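Local coordinates for 27kDa outer membrane protein (Silicibacter pomeroyi, PDB 3GYK) that probably acts as a thiol-disulfide oxidoreductase, this chain being the DsbA-like thioredoxin-fold part of a longer protein, at residues 15-20 / 82-87; 42-47 / 54-59; 74-79 / 128-133; 7-12 / 25-30; 60-65 / 70-75. All coordinates share one frame; numbering follows the deposited sequence.

Interaction 1: 15-20 / 82-87; sequences PVLGNP and GKYEAF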
# COMPACT_ATOMS: atom_id res chain seq x y z
N PRO A 15 6.03 2.31 3.22
CA PRO A 15 6.84 1.80 2.10
C PRO A 15 6.81 2.69 0.86
O PRO A 15 5.78 3.27 0.52
CB PRO A 15 6.21 0.45 1.78
CG PRO A 15 5.56 0.02 3.08
CD PRO A 15 5.07 1.30 3.72
N VAL A 16 7.95 2.76 0.18
CA VAL A 16 8.07 3.49 -1.06
C VAL A 16 8.41 2.50 -2.18
O VAL A 16 9.40 1.76 -2.08
CB VAL A 16 9.18 4.56 -0.97
CG1 VAL A 16 9.45 5.20 -2.34
CG2 VAL A 16 8.79 5.63 0.08
N LEU A 17 7.60 2.50 -3.23
CA LEU A 17 7.85 1.72 -4.44
C LEU A 17 8.00 2.65 -5.63
O LEU A 17 7.91 3.86 -5.47
CB LEU A 17 6.71 0.73 -4.69
CG LEU A 17 6.65 -0.48 -3.74
CD1 LEU A 17 6.17 -0.07 -2.36
CD2 LEU A 17 5.68 -1.50 -4.34
N GLY A 18 8.28 2.10 -6.81
CA GLY A 18 8.42 2.95 -8.01
C GLY A 18 9.74 3.69 -7.88
O GLY A 18 10.72 3.16 -7.34
N ASN A 19 9.78 4.93 -8.37
CA ASN A 19 11.04 5.67 -8.38
C ASN A 19 11.08 6.51 -7.10
O ASN A 19 10.25 7.39 -6.92
CB ASN A 19 11.07 6.59 -9.62
CG ASN A 19 12.41 7.27 -9.82
OD1 ASN A 19 13.14 7.55 -8.86
ND2 ASN A 19 12.76 7.52 -11.07
N PRO A 20 12.06 6.26 -6.21
CA PRO A 20 12.02 6.99 -4.93
C PRO A 20 12.20 8.50 -5.09
O PRO A 20 11.86 9.25 -4.19
CB PRO A 20 13.24 6.45 -4.17
CG PRO A 20 13.63 5.20 -4.89
CD PRO A 20 13.23 5.37 -6.31
N GLY A 82 13.43 -7.62 4.04
CA GLY A 82 13.72 -7.03 2.75
C GLY A 82 12.82 -7.53 1.66
O GLY A 82 13.20 -7.52 0.48
N LYS A 83 11.61 -7.95 2.03
CA LYS A 83 10.74 -8.64 1.09
C LYS A 83 9.34 -8.03 1.04
O LYS A 83 8.40 -8.69 0.60
CB LYS A 83 10.66 -10.13 1.45
CG LYS A 83 11.91 -10.93 1.09
CD LYS A 83 11.76 -12.40 1.50
CE LYS A 83 12.79 -13.28 0.82
NZ LYS A 83 14.13 -13.13 1.46
N TYR A 84 9.20 -6.76 1.46
CA TYR A 84 7.89 -6.09 1.45
C TYR A 84 7.22 -6.13 0.08
O TYR A 84 6.07 -6.58 -0.06
CB TYR A 84 7.97 -4.63 1.98
CG TYR A 84 6.60 -4.00 1.96
CD1 TYR A 84 5.69 -4.23 3.00
CD2 TYR A 84 6.17 -3.24 0.85
CE1 TYR A 84 4.41 -3.66 2.97
CE2 TYR A 84 4.90 -2.70 0.80
CZ TYR A 84 4.02 -2.94 1.86
OH TYR A 84 2.76 -2.42 1.81
N GLU A 85 7.92 -5.65 -0.95
CA GLU A 85 7.29 -5.54 -2.27
C GLU A 85 6.83 -6.90 -2.81
O GLU A 85 5.68 -7.03 -3.27
CB GLU A 85 8.21 -4.82 -3.29
CG GLU A 85 7.51 -4.62 -4.62
CD GLU A 85 8.31 -3.80 -5.64
OE1 GLU A 85 9.30 -3.13 -5.25
OE2 GLU A 85 7.93 -3.85 -6.84
N ALA A 86 7.71 -7.90 -2.76
CA ALA A 86 7.36 -9.22 -3.31
C ALA A 86 6.17 -9.79 -2.54
O ALA A 86 5.25 -10.39 -3.13
CB ALA A 86 8.55 -10.16 -3.21
N PHE A 87 6.17 -9.59 -1.22
CA PHE A 87 5.09 -10.12 -0.38
C PHE A 87 3.76 -9.40 -0.65
O PHE A 87 2.71 -10.05 -0.78
CB PHE A 87 5.51 -10.00 1.10
CG PHE A 87 4.65 -10.80 2.08
CD1 PHE A 87 3.97 -11.96 1.69
CD2 PHE A 87 4.58 -10.38 3.41
CE1 PHE A 87 3.21 -12.68 2.63
CE2 PHE A 87 3.83 -11.09 4.36
CZ PHE A 87 3.15 -12.25 3.97
O HOH W 1 9.49 -0.66 -7.04

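Interaction 2: 42-47 / 54-59; sequences AEVQGL and VRLVYR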
# COMPACT_ATOMS: atom_id res chain seq x y z
N ALA A 42 -3.13 -4.65 -10.65
CA ALA A 42 -2.61 -4.63 -12.01
C ALA A 42 -2.56 -3.22 -12.63
O ALA A 42 -1.68 -2.96 -13.47
CB ALA A 42 -3.38 -5.59 -12.92
N GLU A 43 -3.48 -2.34 -12.22
CA GLU A 43 -3.54 -0.95 -12.68
C GLU A 43 -2.35 -0.15 -12.15
O GLU A 43 -1.69 0.57 -12.92
CB GLU A 43 -4.85 -0.27 -12.24
CG GLU A 43 -6.09 -1.09 -12.65
CD GLU A 43 -6.12 -1.46 -14.13
OE1 GLU A 43 -5.81 -0.61 -14.99
OE2 GLU A 43 -6.46 -2.62 -14.45
N VAL A 44 -2.07 -0.32 -10.87
CA VAL A 44 -0.94 0.36 -10.21
C VAL A 44 0.39 -0.20 -10.75
O VAL A 44 1.29 0.57 -11.13
CB VAL A 44 -1.01 0.26 -8.68
CG1 VAL A 44 0.21 0.94 -8.02
CG2 VAL A 44 -2.29 0.90 -8.14
N GLN A 45 0.51 -1.54 -10.85
CA GLN A 45 1.72 -2.12 -11.48
C GLN A 45 1.91 -1.60 -12.90
O GLN A 45 3.04 -1.30 -13.32
CB GLN A 45 1.65 -3.65 -11.54
CG GLN A 45 1.79 -4.36 -10.21
CD GLN A 45 1.74 -5.90 -10.35
OE1 GLN A 45 1.12 -6.42 -11.27
NE2 GLN A 45 2.38 -6.61 -9.44
N GLY A 46 0.81 -1.49 -13.64
CA GLY A 46 0.86 -0.97 -15.00
C GLY A 46 1.36 0.46 -15.05
O GLY A 46 2.23 0.79 -15.86
N LEU A 47 0.82 1.30 -14.18
CA LEU A 47 1.27 2.69 -14.07
C LEU A 47 2.79 2.78 -13.85
O LEU A 47 3.46 3.48 -14.59
CB LEU A 47 0.54 3.40 -12.94
CG LEU A 47 1.03 4.83 -12.65
CD1 LEU A 47 0.57 5.76 -13.77
CD2 LEU A 47 0.46 5.27 -11.31
N VAL A 54 7.25 7.98 -11.41
CA VAL A 54 6.17 7.94 -10.39
C VAL A 54 6.73 7.25 -9.16
O VAL A 54 7.34 6.17 -9.23
CB VAL A 54 4.92 7.17 -10.91
CG1 VAL A 54 3.95 6.85 -9.76
CG2 VAL A 54 4.18 8.00 -12.00
N ARG A 55 6.57 7.92 -8.03
CA ARG A 55 6.89 7.40 -6.73
C ARG A 55 5.59 6.89 -6.11
O ARG A 55 4.59 7.60 -6.12
CB ARG A 55 7.33 8.58 -5.90
CG ARG A 55 7.84 8.28 -4.56
CD ARG A 55 8.60 9.57 -4.22
NE ARG A 55 9.13 9.46 -2.89
CZ ARG A 55 8.45 9.78 -1.80
NH1 ARG A 55 7.22 10.28 -1.91
NH2 ARG A 55 9.02 9.61 -0.61
N LEU A 56 5.62 5.70 -5.52
CA LEU A 56 4.38 5.08 -5.00
C LEU A 56 4.50 4.79 -3.51
O LEU A 56 5.37 4.01 -3.10
CB LEU A 56 4.12 3.78 -5.75
CG LEU A 56 2.97 2.92 -5.27
CD1 LEU A 56 1.68 3.62 -5.62
CD2 LEU A 56 3.05 1.60 -5.99
N VAL A 57 3.64 5.42 -2.70
CA VAL A 57 3.72 5.34 -1.23
C VAL A 57 2.53 4.49 -0.77
O VAL A 57 1.39 4.71 -1.19
CB VAL A 57 3.69 6.75 -0.56
CG1 VAL A 57 3.42 6.64 0.97
CG2 VAL A 57 5.02 7.49 -0.80
N TYR A 58 2.80 3.53 0.11
CA TYR A 58 1.73 2.63 0.57
C TYR A 58 1.28 2.91 1.99
O TYR A 58 2.11 3.03 2.91
CB TYR A 58 2.22 1.19 0.47
CG TYR A 58 2.07 0.56 -0.90
CD1 TYR A 58 1.46 1.24 -1.96
CD2 TYR A 58 2.48 -0.73 -1.11
CE1 TYR A 58 1.28 0.62 -3.21
CE2 TYR A 58 2.32 -1.35 -2.35
CZ TYR A 58 1.71 -0.67 -3.39
OH TYR A 58 1.56 -1.30 -4.60
N ARG A 59 -0.04 2.98 2.18
CA ARG A 59 -0.64 3.02 3.50
C ARG A 59 -1.45 1.72 3.67
O ARG A 59 -2.51 1.51 3.02
CB ARG A 59 -1.62 4.21 3.65
CG ARG A 59 -0.99 5.63 3.55
CD ARG A 59 0.26 5.86 4.43
NE ARG A 59 0.16 5.35 5.80
CZ ARG A 59 1.02 5.68 6.76
NH1 ARG A 59 2.00 6.57 6.49
NH2 ARG A 59 0.94 5.10 7.97

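Interaction 3: 74-79 / 128-133; sequences AALAAR and AHIAQS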
# COMPACT_ATOMS: atom_id res chain seq x y z
N ALA A 74 1.65 -8.60 8.81
CA ALA A 74 2.62 -9.52 8.20
C ALA A 74 3.40 -8.79 7.11
O ALA A 74 4.63 -8.91 7.03
CB ALA A 74 1.91 -10.70 7.62
N ALA A 75 2.69 -8.05 6.26
CA ALA A 75 3.33 -7.33 5.19
C ALA A 75 4.33 -6.32 5.75
O ALA A 75 5.48 -6.28 5.31
CB ALA A 75 2.26 -6.63 4.28
N LEU A 76 3.91 -5.51 6.72
CA LEU A 76 4.82 -4.53 7.31
C LEU A 76 6.01 -5.22 7.96
O LEU A 76 7.13 -4.73 7.84
CB LEU A 76 4.10 -3.63 8.32
CG LEU A 76 3.07 -2.68 7.68
CD1 LEU A 76 2.08 -2.11 8.73
CD2 LEU A 76 3.78 -1.56 6.86
N ALA A 77 5.77 -6.35 8.64
CA ALA A 77 6.88 -7.12 9.22
C ALA A 77 7.88 -7.62 8.17
O ALA A 77 9.08 -7.76 8.47
CB ALA A 77 6.36 -8.33 10.08
N ALA A 78 7.41 -7.89 6.95
CA ALA A 78 8.29 -8.39 5.89
C ALA A 78 9.37 -7.38 5.49
O ALA A 78 10.38 -7.75 4.87
CB ALA A 78 7.48 -8.82 4.66
N ARG A 79 9.18 -6.11 5.86
CA ARG A 79 10.24 -5.12 5.62
C ARG A 79 11.55 -5.53 6.30
O ARG A 79 12.65 -5.26 5.79
CB ARG A 79 9.81 -3.73 6.10
CG ARG A 79 8.66 -3.15 5.28
CD ARG A 79 8.14 -1.84 5.88
NE ARG A 79 7.69 -1.94 7.27
CZ ARG A 79 7.32 -0.90 8.00
NH1 ARG A 79 7.34 0.31 7.45
NH2 ARG A 79 6.98 -1.05 9.28
N ALA A 128 2.19 1.47 14.87
CA ALA A 128 2.29 2.90 14.56
C ALA A 128 1.89 3.17 13.11
O ALA A 128 1.16 4.15 12.84
CB ALA A 128 3.70 3.48 14.88
N HIS A 129 2.33 2.34 12.17
CA HIS A 129 1.95 2.55 10.75
C HIS A 129 0.43 2.45 10.58
O HIS A 129 -0.22 3.32 10.00
CB HIS A 129 2.63 1.55 9.82
CG HIS A 129 2.18 1.67 8.39
ND1 HIS A 129 2.94 2.29 7.43
CD2 HIS A 129 1.02 1.29 7.78
CE1 HIS A 129 2.28 2.26 6.27
NE2 HIS A 129 1.12 1.67 6.47
N ILE A 130 -0.15 1.37 11.08
CA ILE A 130 -1.58 1.15 10.86
C ILE A 130 -2.41 2.25 11.52
O ILE A 130 -3.39 2.72 10.92
CB ILE A 130 -1.99 -0.27 11.34
CG1 ILE A 130 -1.32 -1.34 10.46
CG2 ILE A 130 -3.52 -0.43 11.28
CD1 ILE A 130 -1.33 -2.78 11.07
N ALA A 131 -2.03 2.67 12.72
CA ALA A 131 -2.74 3.75 13.39
C ALA A 131 -2.68 5.04 12.59
O ALA A 131 -3.67 5.79 12.52
CB ALA A 131 -2.18 3.98 14.80
N GLN A 132 -1.50 5.32 12.01
CA GLN A 132 -1.36 6.53 11.18
C GLN A 132 -2.16 6.41 9.89
O GLN A 132 -2.69 7.42 9.41
CB GLN A 132 0.13 6.83 10.92
CG GLN A 132 0.42 8.02 10.00
CD GLN A 132 -0.03 9.36 10.53
OE1 GLN A 132 -0.71 9.47 11.57
NE2 GLN A 132 0.39 10.44 9.84
N SER A 133 -2.23 5.21 9.30
CA SER A 133 -3.09 5.05 8.11
C SER A 133 -4.53 5.40 8.45
O SER A 133 -5.19 6.11 7.67
CB SER A 133 -3.02 3.65 7.54
OG SER A 133 -1.71 3.33 7.06

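Interaction 4: 7-12 / 25-30; sequences SLFNDP and TVVEFF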
# COMPACT_ATOMS: atom_id res chain seq x y z
N SER A 7 3.54 14.46 5.95
CA SER A 7 2.90 13.25 6.49
C SER A 7 2.53 12.26 5.40
O SER A 7 2.59 11.05 5.61
CB SER A 7 1.63 13.59 7.27
OG SER A 7 1.90 14.60 8.22
N LEU A 8 2.14 12.78 4.23
CA LEU A 8 1.68 11.89 3.16
C LEU A 8 2.84 11.31 2.37
O LEU A 8 2.83 10.13 2.01
CB LEU A 8 0.72 12.60 2.21
CG LEU A 8 -0.69 12.75 2.77
CD1 LEU A 8 -1.47 13.69 1.88
CD2 LEU A 8 -1.37 11.38 2.86
N PHE A 9 3.82 12.15 2.07
CA PHE A 9 4.80 11.75 1.08
C PHE A 9 6.16 11.44 1.67
O PHE A 9 6.97 10.78 1.00
CB PHE A 9 4.96 12.83 0.01
CG PHE A 9 3.66 13.19 -0.73
CD1 PHE A 9 2.67 12.25 -0.98
CD2 PHE A 9 3.48 14.49 -1.21
CE1 PHE A 9 1.50 12.60 -1.66
CE2 PHE A 9 2.31 14.85 -1.90
CZ PHE A 9 1.32 13.91 -2.11
N ASN A 10 6.43 11.90 2.90
CA ASN A 10 7.78 11.73 3.47
C ASN A 10 7.85 10.98 4.81
O ASN A 10 8.74 11.22 5.63
CB ASN A 10 8.46 13.08 3.58
CG ASN A 10 8.65 13.74 2.22
OD1 ASN A 10 8.33 14.90 2.05
ND2 ASN A 10 9.20 13.00 1.26
N ASP A 11 6.91 10.07 5.01
CA ASP A 11 6.90 9.26 6.23
C ASP A 11 7.85 8.05 6.08
O ASP A 11 7.62 7.18 5.22
CB ASP A 11 5.44 8.79 6.44
CG ASP A 11 5.26 7.96 7.70
OD1 ASP A 11 6.28 7.55 8.28
OD2 ASP A 11 4.09 7.70 8.07
N PRO A 12 8.90 7.98 6.91
CA PRO A 12 9.85 6.86 6.74
C PRO A 12 9.26 5.48 7.05
O PRO A 12 9.83 4.46 6.62
CB PRO A 12 10.97 7.18 7.74
CG PRO A 12 10.42 8.19 8.63
CD PRO A 12 9.34 8.93 7.94
N THR A 25 4.12 11.80 -6.57
CA THR A 25 3.83 10.71 -5.62
C THR A 25 2.37 10.28 -5.67
O THR A 25 1.46 11.13 -5.59
CB THR A 25 4.18 11.13 -4.17
OG1 THR A 25 5.58 11.39 -4.09
CG2 THR A 25 3.86 10.00 -3.17
N VAL A 26 2.17 8.98 -5.81
CA VAL A 26 0.84 8.37 -5.70
C VAL A 26 0.79 7.62 -4.40
O VAL A 26 1.66 6.77 -4.15
CB VAL A 26 0.55 7.40 -6.88
CG1 VAL A 26 -0.76 6.62 -6.63
CG2 VAL A 26 0.50 8.16 -8.20
N VAL A 27 -0.19 7.92 -3.55
CA VAL A 27 -0.34 7.15 -2.31
C VAL A 27 -1.55 6.23 -2.47
O VAL A 27 -2.59 6.69 -2.93
CB VAL A 27 -0.59 8.09 -1.11
CG1 VAL A 27 -0.70 7.28 0.18
CG2 VAL A 27 0.55 9.15 -1.00
N GLU A 28 -1.43 4.96 -2.08
CA GLU A 28 -2.60 4.07 -2.11
C GLU A 28 -2.88 3.58 -0.70
O GLU A 28 -1.94 3.18 0.01
CB GLU A 28 -2.34 2.84 -3.01
CG GLU A 28 -3.61 1.96 -3.10
CD GLU A 28 -3.43 0.67 -3.92
OE1 GLU A 28 -2.36 0.46 -4.51
OE2 GLU A 28 -4.40 -0.16 -3.91
N PHE A 29 -4.15 3.63 -0.30
CA PHE A 29 -4.62 3.06 0.96
C PHE A 29 -5.34 1.77 0.57
O PHE A 29 -6.26 1.79 -0.27
CB PHE A 29 -5.65 4.00 1.60
CG PHE A 29 -5.06 5.25 2.25
CD1 PHE A 29 -5.12 5.44 3.64
CD2 PHE A 29 -4.50 6.28 1.46
CE1 PHE A 29 -4.62 6.59 4.24
CE2 PHE A 29 -4.00 7.45 2.05
CZ PHE A 29 -4.03 7.61 3.44
N PHE A 30 -4.99 0.65 1.19
CA PHE A 30 -5.55 -0.63 0.73
C PHE A 30 -5.65 -1.67 1.85
O PHE A 30 -5.06 -1.50 2.94
CB PHE A 30 -4.65 -1.22 -0.39
CG PHE A 30 -3.22 -1.40 0.03
CD1 PHE A 30 -2.84 -2.51 0.76
CD2 PHE A 30 -2.26 -0.42 -0.27
CE1 PHE A 30 -1.51 -2.68 1.18
CE2 PHE A 30 -0.93 -0.57 0.18
CZ PHE A 30 -0.56 -1.70 0.88

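Interaction 5: 60-65 / 70-75; sequences EWPILG and FAARAA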
# COMPACT_ATOMS: atom_id res chain seq x y z
N GLU A 60 -0.95 0.86 4.54
CA GLU A 60 -1.69 -0.34 4.91
C GLU A 60 -2.82 0.12 5.80
O GLU A 60 -2.57 0.69 6.88
CB GLU A 60 -0.76 -1.29 5.67
CG GLU A 60 0.41 -1.78 4.84
CD GLU A 60 0.10 -3.13 4.14
OE1 GLU A 60 -0.99 -3.69 4.40
OE2 GLU A 60 0.96 -3.62 3.37
N TRP A 61 -4.05 -0.12 5.35
CA TRP A 61 -5.24 0.33 6.08
C TRP A 61 -6.21 -0.84 6.21
O TRP A 61 -7.20 -0.95 5.48
CB TRP A 61 -5.89 1.53 5.36
CG TRP A 61 -6.98 2.17 6.15
CD1 TRP A 61 -7.12 2.20 7.52
CD2 TRP A 61 -8.12 2.88 5.63
NE1 TRP A 61 -8.27 2.87 7.87
CE2 TRP A 61 -8.89 3.30 6.74
CE3 TRP A 61 -8.55 3.21 4.32
CZ2 TRP A 61 -10.09 4.01 6.59
CZ3 TRP A 61 -9.76 3.92 4.19
CH2 TRP A 61 -10.50 4.31 5.30
N PRO A 62 -5.86 -1.78 7.11
CA PRO A 62 -6.71 -2.97 7.29
C PRO A 62 -8.04 -2.60 7.98
O PRO A 62 -8.04 -2.13 9.13
CB PRO A 62 -5.84 -3.89 8.16
CG PRO A 62 -4.96 -2.91 8.97
CD PRO A 62 -4.60 -1.87 7.89
N ILE A 63 -9.14 -2.79 7.26
CA ILE A 63 -10.47 -2.38 7.73
C ILE A 63 -11.52 -3.47 7.57
O ILE A 63 -12.65 -3.29 8.01
CB ILE A 63 -10.94 -1.04 7.06
CG1 ILE A 63 -10.96 -1.17 5.53
CG2 ILE A 63 -10.02 0.14 7.52
CD1 ILE A 63 -11.56 0.06 4.77
N LEU A 64 -11.16 -4.59 6.96
CA LEU A 64 -12.14 -5.64 6.64
C LEU A 64 -11.98 -6.85 7.56
O LEU A 64 -12.46 -7.94 7.24
CB LEU A 64 -12.03 -6.06 5.16
CG LEU A 64 -12.30 -4.94 4.15
CD1 LEU A 64 -12.21 -5.47 2.74
CD2 LEU A 64 -13.70 -4.33 4.38
N GLY A 65 -11.34 -6.65 8.71
CA GLY A 65 -11.45 -7.62 9.79
C GLY A 65 -10.11 -8.19 10.26
O GLY A 65 -9.04 -7.66 9.93
N PHE A 70 -4.17 -9.21 10.12
CA PHE A 70 -3.04 -10.13 10.11
C PHE A 70 -2.16 -9.87 8.89
O PHE A 70 -0.95 -9.73 9.01
CB PHE A 70 -3.53 -11.59 10.14
CG PHE A 70 -2.44 -12.59 10.39
CD1 PHE A 70 -2.28 -13.15 11.65
CD2 PHE A 70 -1.55 -12.96 9.37
CE1 PHE A 70 -1.24 -14.09 11.92
CE2 PHE A 70 -0.52 -13.91 9.63
CZ PHE A 70 -0.37 -14.46 10.90
N ALA A 71 -2.80 -9.80 7.72
CA ALA A 71 -2.11 -9.55 6.46
C ALA A 71 -1.32 -8.22 6.47
O ALA A 71 -0.15 -8.19 6.04
CB ALA A 71 -3.13 -9.56 5.31
N ALA A 72 -1.95 -7.14 6.91
CA ALA A 72 -1.27 -5.84 7.01
C ALA A 72 -0.05 -5.92 7.96
O ALA A 72 1.03 -5.42 7.61
CB ALA A 72 -2.22 -4.75 7.43
N ARG A 73 -0.23 -6.54 9.13
CA ARG A 73 0.89 -6.67 10.07
C ARG A 73 2.02 -7.49 9.45
O ARG A 73 3.20 -7.11 9.53
CB ARG A 73 0.44 -7.29 11.40
CG ARG A 73 -0.53 -6.38 12.15
CD ARG A 73 -0.77 -6.85 13.56
NE ARG A 73 -1.33 -5.75 14.32
CZ ARG A 73 -0.59 -4.89 15.03
NH1 ARG A 73 0.72 -5.05 15.12
NH2 ARG A 73 -1.18 -3.89 15.67
N ALA A 74 1.65 -8.60 8.81
CA ALA A 74 2.62 -9.52 8.20
C ALA A 74 3.40 -8.79 7.11
O ALA A 74 4.63 -8.91 7.03
CB ALA A 74 1.91 -10.70 7.62
N ALA A 75 2.69 -8.05 6.26
CA ALA A 75 3.33 -7.33 5.19
C ALA A 75 4.33 -6.32 5.75
O ALA A 75 5.48 -6.28 5.31
CB ALA A 75 2.26 -6.63 4.28

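Interaction 1: 15-20 / 82-87
The edge strand 16-18 and the first turn of helix 84-92 approach so that the CA of Leu17 lies 7.6 Å from the CA of Glu85, with Pro15 in turn set against Tyr84. Direct contact across the gap is made by side chains, and no direct hydrogen bond crosses it. Tyr84 swings its ring toward the strand with CG trans to the backbone N (chi1 -180°), and Pro15 rests on one face of it. Pro15 CG stands 3.7 Å from the centroid of the Tyr84 ring and only 18° off the normal, a CH-pi contact displaced toward the rim. Beside it, Pro15 CB reaches Tyr84 CE2 at 3.5 Å, and the two side chains run nearly perpendicular. Leu17 comes to the same ring from its edge, with CD1 near the ring plane. Its other methyl turns to the next helical residue: Leu17 CD2 lies 3.6 Å from Glu85 CG, against the aliphatic part of an extended side chain. On the solvent side, at Glu85, a water joins the two segments. It accepts from Gly18 N at 3.0 Å and donates to Glu85 OE1 at 3.1 Å, while Glu85 OE2 bonds to Trp89 NE1 one turn on. Strand 16-18 is itself paired with strand 54-60 through backbone bonds of Leu17 with Leu56, and on the helix Phe87 packs onto helix 100-109.

Interaction 2: 42-47 / 54-59
Val44 and Leu47 of helix 35-50 pack on Val54 and Leu56 of strand 54-60 in a purely apolar helix-on-sheet contact, the second half of the beta-alpha-beta unit formed by strand 24-30, helix 35-50 and strand 54-60. The local axes pass 10.5 Å apart, and the helix and strand run in roughly opposed directions, at 146°. Val44 and Leu47, three residues apart, point from one side of the helix, while Val54, Leu56 and Tyr58 alternate along the strand onto the same sheet face. Arg55, Val57 and Arg59 lie on the other face. The closest meeting is between methyl groups: Val44 CG1 comes 3.6 Å from Leu56 CD2, although Leu56 was modelled in two conformers and the distance holds for one of them. Because Val44 holds CG1 trans to its backbone N (chi1 179°), it is this branch that reaches down to the leucine. The same methyl also approaches the end of Tyr58, whose hydroxyl OH is 4.3 Å from Val44 CG1. Nearer the end of the helix, Leu47 CD2 meets Val54 CG1 at 4.1 Å, the two side chains lying almost at right angles. Helix 161-174 closes over this end, with Leu164 on Leu47 and Val168 on Val54. All five touching residues are buried and no hydrogen bond crosses between the segments, which implies that shape fit and exclusion of water, not directed polar bonds, hold the helix to the strand here.

Interaction 3: 74-79 / 128-133
The carbonyl oxygen of Leu76, the residue whose side chain lies on His129, is gripped twice by Arg79, through its backbone N and its side-chain NE. The bond from Arg79 NE to Leu76 O measures 2.9 Å, and its N-H points to the oxygen at 155°. With this oxygen close to the guanidinium plane, the arginine side chain folds back toward Leu76, and Leu76 CD2 sits above the centre of one guanidinium face. The same methyl serves the partner helix. Leu76 CD2 stands 3.9 Å from the centroid of the His129 ring, just 8° off its normal, in a well-centred CH-pi contact. The other branch, CD1, wedges between two residues of helix 124-140: it is 3.7 Å from His129 CD2 and 3.9 Å from Ile130 CG1. In His129, CG trans to the backbone N (chi1 175°) carries the ring toward Leu76, and the rotation about CB-CG turns its face to the leucine. Both ring nitrogens are engaged beyond the two segments, ND1 with Asn13 O and NE2 with Glu60 N, so the imidazole is tied at two points and its rotation is fixed. Arg79 NH1 bonds to Asn13 OD1, which brings the arginine and the histidine to the same loop. The contact joins two helices at the end of strand 54-60, helix 66-77 following that strand and helix 124-140 preceding strand 147-150, consistent with the helical insertion of DsbA-like members of the thioredoxin superfamily.

Interaction 4: 7-12 / 25-30
The last turn of helix 3-9 packs over strand 24-30, with the CA of Phe9 6.8 Å from the CA of Thr25 and the CA of Leu8 7.5 Å from that of Val27. The strand is a central one of the thioredoxin-fold sheet, and the N-terminal helix covers the face opposite helix 35-50. Thr25 and Val27 both point toward the helix, alternating with Val26 and Glu28 on the other side. Phe9 makes the main contact. Its ring slides over Thr25, whose CB stands 4.0 Å from the Phe9 ring centroid and 23° from the normal, toward the rim of the face. Thr25 CG2 presses closer at one corner, 3.4 Å from Phe9 CD1. Val27 takes up the ring edge instead, with CG2 in the ring plane and 3.6 Å from Phe9 CE1. Val27 CG2 also lies 3.9 Å from Leu8 O. Thr25 has its methyl trans to the backbone N and its hydroxyl OG1 trans to the carbonyl carbon (chi1 -62°), so that carbon meets the phenyl while oxygen is turned to a polar partner. Val149 of the adjoining strand 147-150 touches Phe9 and Val27, and Leu140 of helix 124-140 touches Leu8. Just beyond the helix, Asp11 forms a salt bridge through OD2 with Arg59 NH1. Arg55 ties the two segments together from outside them: its NH1 bonds to Thr25 OG1, and its NH2 to Phe9 O, the backbone carbonyl at the helix end.

Interaction 5: 60-65 / 70-75
Glu60 and Pro62 pack against Ala72 and Ala75 where the chain turns from strand 54-60 into helix 66-77, probably the start of the helical insertion of this DsbA-like thioredoxin fold. The backbones come close, with the CA of Glu60 5.9 Å from the CA of Ala72, a separation that the small alanine side chain allows. The apolar part of the contact is the proline ring on that alanine: Pro62 CG lies 3.6 Å from Ala72 CB, with the proline's CB and CD only slightly farther. Ile130 of helix 124-140 touches the same proline. The second part is van der Waals contact between a carboxylate and the helix. Glu60 bends sharply at chi2 (-93°), which lays its carboxylate along the alanine side of the helix instead of out from the strand. Glu60 OE1 is 3.4 Å from both the CA and the CB of Ala72. No hydrogen bond passes between the segments, and the OE2 of this buried group finds its hydrogen-bond partners elsewhere. The two oxygens face successive turns of the helix, and OE2, 3.4 Å from Ala75 CB, is hydrogen-bonded to the hydroxyls of both Tyr32 and Tyr84.

In the fold
Interactions 3 and 5 are the nearest pair, with centres about 8 Å apart and Ala74 and Ala75 in common; His129 NE2 to Glu60 N, 2.9 Å, links them. Tyr84 of interaction 1 reaches interaction 5 through its OH, 2.7 Å from Glu60 OE2, and both through CD1, which packs on Ala75 O. On the sheet, interactions 1, 2 and 4 use strands 16-18, 54-60 and 24-30, neighbours in that order: Leu17 N meets Leu56 O at 2.7 Å, and Val57 N meets Val26 O at 2.8 Å. Interactions 2 and 4 pack opposite faces. Helix 35-50 of interaction 2 starts within a CxxC motif, Cys34 to Cys37, probably the redox site, as in thioredoxin relatives.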